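Bifunctional protein PutA (Bdellovibrio bacteriovorus, PDB 5UR2) probably carries out both steps of proline breakdown to glutamate, joining a flavin-dependent proline dehydrogenase to an NAD-dependent glutamate semialdehyde dehydrogenase in one chain. Local coordinates at residues B[360-363]-B[364-368]; B[291-294]-B[295-299]. All blocks are in the same frame, centred on the assembly; numbering follows the deposited sequence.

In the fold
Following the chain from the N terminus, contact 2 comes first: residues 291-294 end helix 279-293 and residues 295-299 turn directly into strand 298-302, so the contact closes the helix-to-strand turn of one beta-alpha-beta unit. Contact 1 follows within helix 357-369, as successive alpha-helical turns that close no loop, and lies in the later unit of strand 349-353, helix 357-369 and strand 379-382. The two are in series, neither nested nor crossed, with centres about 22 Å apart. Both belong to the eight-stranded parallel barrel of the proline dehydrogenase part. Strand 298-302 pairs with strand 349-353, which places the two units side by side round that barrel.

Contact 1. Residues B[360-363]-B[364-368]; sequences LAAC and MLYAE
The carbonyl oxygen of Ala362 is met from two directions by Tyr366. The backbone N of Tyr366 approaches almost head-on, 2.9 Å from Ala362 O, in a bond that is close to straight at 174°. The phenol ring then lies with one face against the same oxygen, CD2 of Tyr366 standing 3.1 Å from Ala362 O. With CG of Tyr366 beside its own backbone N (chi1 -65°), the ring is turned back along the helix, and its CE2 comes to 3.7 Å from the methyl CB of Ala362.

The same i to i+4 pattern sets the rest of this helical stretch. Met364 N bonds to Leu360 O, Leu365 N to Ala361 O, and Ala367 N to Cys363 O at 2.9 Å, so four successive carbonyls each accept an amide. Methionine shows how a flexible side chain follows this path: CG of Met364 passes 3.3 Å from Leu360 O, and the extended chain carries SD onward beside that carbonyl.

Beyond the helix, Tyr366 OH is hydrogen-bonded to Glu335 of helix 327-343, while Glu368 forms a salt bridge with Arg13. Leu360, Cys363 and Met364 pack on Phe379 of strand 379-382, Cys363 also meets Tyr334 and Ala338 of helix 327-343, and Leu365 rests on Ile10 of helix 6-22, so this barrel helix is wedged between its strand and two other helices.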
# COMPACT_ATOMS: atom_id res chain seq x y z
N LEU B 360 -20.24 -4.83 51.81
CA LEU B 360 -21.14 -4.54 52.93
C LEU B 360 -20.58 -5.07 54.25
O LEU B 360 -20.65 -4.38 55.28
CB LEU B 360 -22.52 -5.14 52.65
CG LEU B 360 -23.25 -4.61 51.41
CD1 LEU B 360 -24.48 -5.45 51.08
CD2 LEU B 360 -23.65 -3.18 51.63
N ALA B 361 -20.05 -6.30 54.25
CA ALA B 361 -19.53 -6.89 55.48
C ALA B 361 -18.30 -6.14 56.00
O ALA B 361 -18.13 -5.99 57.21
CB ALA B 361 -19.19 -8.37 55.27
N ALA B 362 -17.43 -5.69 55.09
CA ALA B 362 -16.28 -4.89 55.52
C ALA B 362 -16.73 -3.59 56.18
O ALA B 362 -16.25 -3.23 57.25
CB ALA B 362 -15.38 -4.61 54.31
N CYS B 363 -17.70 -2.90 55.57
CA CYS B 363 -18.20 -1.68 56.18
C CYS B 363 -18.75 -1.95 57.58
O CYS B 363 -18.49 -1.19 58.51
CB CYS B 363 -19.27 -1.06 55.29
SG CYS B 363 -18.65 -0.38 53.73
N MET B 364 -19.50 -3.04 57.74
CA MET B 364 -20.08 -3.34 59.05
C MET B 364 -19.00 -3.49 60.10
O MET B 364 -19.13 -2.96 61.21
CB MET B 364 -20.92 -4.62 58.99
CG MET B 364 -22.20 -4.51 58.20
SD MET B 364 -22.99 -6.12 58.04
CE MET B 364 -24.42 -5.67 57.07
N LEU B 365 -17.94 -4.22 59.77
CA LEU B 365 -16.88 -4.48 60.73
C LEU B 365 -16.09 -3.22 61.05
O LEU B 365 -15.82 -2.91 62.22
CB LEU B 365 -15.94 -5.58 60.20
CG LEU B 365 -16.19 -6.98 60.77
CD1 LEU B 365 -15.88 -7.02 62.25
CD2 LEU B 365 -17.63 -7.36 60.54
N TYR B 366 -15.74 -2.45 60.01
CA TYR B 366 -15.02 -1.20 60.21
C TYR B 366 -15.82 -0.28 61.12
O TYR B 366 -15.26 0.38 62.01
CB TYR B 366 -14.74 -0.52 58.86
CG TYR B 366 -13.82 -1.29 57.93
CD1 TYR B 366 -12.78 -2.09 58.41
CD2 TYR B 366 -14.01 -1.25 56.56
CE1 TYR B 366 -11.94 -2.81 57.53
CE2 TYR B 366 -13.19 -1.96 55.67
CZ TYR B 366 -12.16 -2.73 56.16
OH TYR B 366 -11.36 -3.43 55.25
N ALA B 367 -17.15 -0.24 60.94
CA ALA B 367 -17.98 0.52 61.86
C ALA B 367 -17.91 -0.06 63.27
O ALA B 367 -17.83 0.69 64.25
CB ALA B 367 -19.43 0.56 61.36
N GLU B 368 -17.93 -1.39 63.39
CA GLU B 368 -17.95 -1.99 64.72
C GLU B 368 -16.63 -1.80 65.45
O GLU B 368 -16.62 -1.59 66.66
CB GLU B 368 -18.31 -3.48 64.64
CG GLU B 368 -19.78 -3.71 64.35
CD GLU B 368 -20.10 -5.12 63.91
OE1 GLU B 368 -19.27 -6.03 64.16
OE2 GLU B 368 -21.18 -5.31 63.31

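Contact 2. Residues B[291-294]-B[295-299]; sequences QKRG and TPFWV
Hydrogen bonding centres on Arg293, the last residue of helix 279-293, whose side chain reaches forward past the turn. Its NH1 lies 2.9 Å from Thr295 O, well above the plane of that carbonyl, with an N-H...O angle of 138°. A second, weak bond joins NH1 of Arg293 to Pro296 O at 3.0 Å, and both oxygens sit at the edge of the guanidinium. With CG opposite the backbone N (chi1 177°) and the chain extended as far as NE, the head group spans the turn. Gly294, with positive phi (84°), lets the chain leave the helix.

Van der Waals contact is slighter, and sets carbon against the guanidinium nitrogen. The methyl CG2 of Thr295 stands 3.7 Å from Arg293 NH1, and CB of Phe297 lies 4.0 Å from that same nitrogen, which also meets the edge of the Phe297 ring. That ring packs edge-to-face with Phe253.

NE and NH2 of Arg293 bond to the carbonyls of Ile257 and Tyr265. The buried guanidinium is therefore gripped by four main-chain oxygens from three places in the chain, partial negative charges that would be expected to favour its cation and fix its rotation, tying the entry to strand 298-302 to the preceding unit.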
# COMPACT_ATOMS: atom_id res chain seq x y z
N GLN B 291 -15.46 19.87 58.04
CA GLN B 291 -15.05 20.46 59.31
C GLN B 291 -15.09 21.98 59.23
O GLN B 291 -15.69 22.64 60.09
CB GLN B 291 -13.65 19.96 59.67
CG GLN B 291 -13.26 20.26 61.10
CD GLN B 291 -11.77 20.15 61.31
OE1 GLN B 291 -11.00 20.10 60.35
NE2 GLN B 291 -11.36 20.12 62.58
N LYS B 292 -14.50 22.55 58.18
CA LYS B 292 -14.52 24.00 58.01
C LYS B 292 -15.96 24.51 57.91
O LYS B 292 -16.29 25.57 58.47
CB LYS B 292 -13.72 24.38 56.76
CG LYS B 292 -13.90 25.81 56.28
CD LYS B 292 -13.21 26.01 54.92
N ARG B 293 -16.83 23.76 57.24
CA ARG B 293 -18.22 24.17 57.12
C ARG B 293 -18.88 24.27 58.49
O ARG B 293 -19.67 25.19 58.74
CB ARG B 293 -18.98 23.19 56.23
CG ARG B 293 -20.47 23.49 56.11
CD ARG B 293 -21.12 22.56 55.11
NE ARG B 293 -22.51 22.89 54.80
CZ ARG B 293 -23.55 22.15 55.17
NH1 ARG B 293 -23.39 21.04 55.87
NH2 ARG B 293 -24.78 22.53 54.82
N GLY B 294 -18.52 23.37 59.41
CA GLY B 294 -19.06 23.39 60.76
C GLY B 294 -20.40 22.71 60.94
O GLY B 294 -20.98 22.80 62.02
N THR B 295 -20.91 22.04 59.91
CA THR B 295 -22.14 21.30 59.95
C THR B 295 -21.92 20.10 59.03
O THR B 295 -21.41 20.28 57.91
CB THR B 295 -23.34 22.12 59.49
OG1 THR B 295 -23.56 23.21 60.41
CG2 THR B 295 -24.60 21.25 59.38
N PRO B 296 -22.24 18.90 59.47
CA PRO B 296 -22.03 17.73 58.61
C PRO B 296 -22.91 17.76 57.37
O PRO B 296 -23.94 18.45 57.30
CB PRO B 296 -22.37 16.55 59.52
CG PRO B 296 -22.22 17.11 60.94
CD PRO B 296 -22.66 18.53 60.84
N PHE B 297 -22.46 17.04 56.36
CA PHE B 297 -23.28 16.64 55.22
C PHE B 297 -22.95 15.18 54.92
O PHE B 297 -22.08 14.58 55.56
CB PHE B 297 -23.05 17.56 54.02
CG PHE B 297 -21.64 17.53 53.52
CD1 PHE B 297 -20.68 18.38 54.06
CD2 PHE B 297 -21.26 16.65 52.51
CE1 PHE B 297 -19.38 18.34 53.60
CE2 PHE B 297 -19.95 16.61 52.06
CZ PHE B 297 -19.01 17.46 52.60
N TRP B 298 -23.61 14.61 53.92
CA TRP B 298 -23.51 13.18 53.63
C TRP B 298 -22.71 12.91 52.36
O TRP B 298 -22.74 13.70 51.41
CB TRP B 298 -24.91 12.57 53.49
CG TRP B 298 -25.60 12.44 54.79
CD1 TRP B 298 -26.09 13.45 55.55
CD2 TRP B 298 -25.87 11.23 55.50
NE1 TRP B 298 -26.66 12.95 56.69
CE2 TRP B 298 -26.54 11.58 56.69
CE3 TRP B 298 -25.62 9.88 55.24
CZ2 TRP B 298 -26.96 10.64 57.62
CZ3 TRP B 298 -26.04 8.94 56.18
CH2 TRP B 298 -26.70 9.33 57.36
N VAL B 299 -21.99 11.79 52.35
CA VAL B 299 -21.35 11.25 51.16
C VAL B 299 -21.98 9.90 50.85
O VAL B 299 -21.94 8.99 51.68
CB VAL B 299 -19.84 11.11 51.33
CG1 VAL B 299 -19.25 10.41 50.12
CG2 VAL B 299 -19.21 12.46 51.49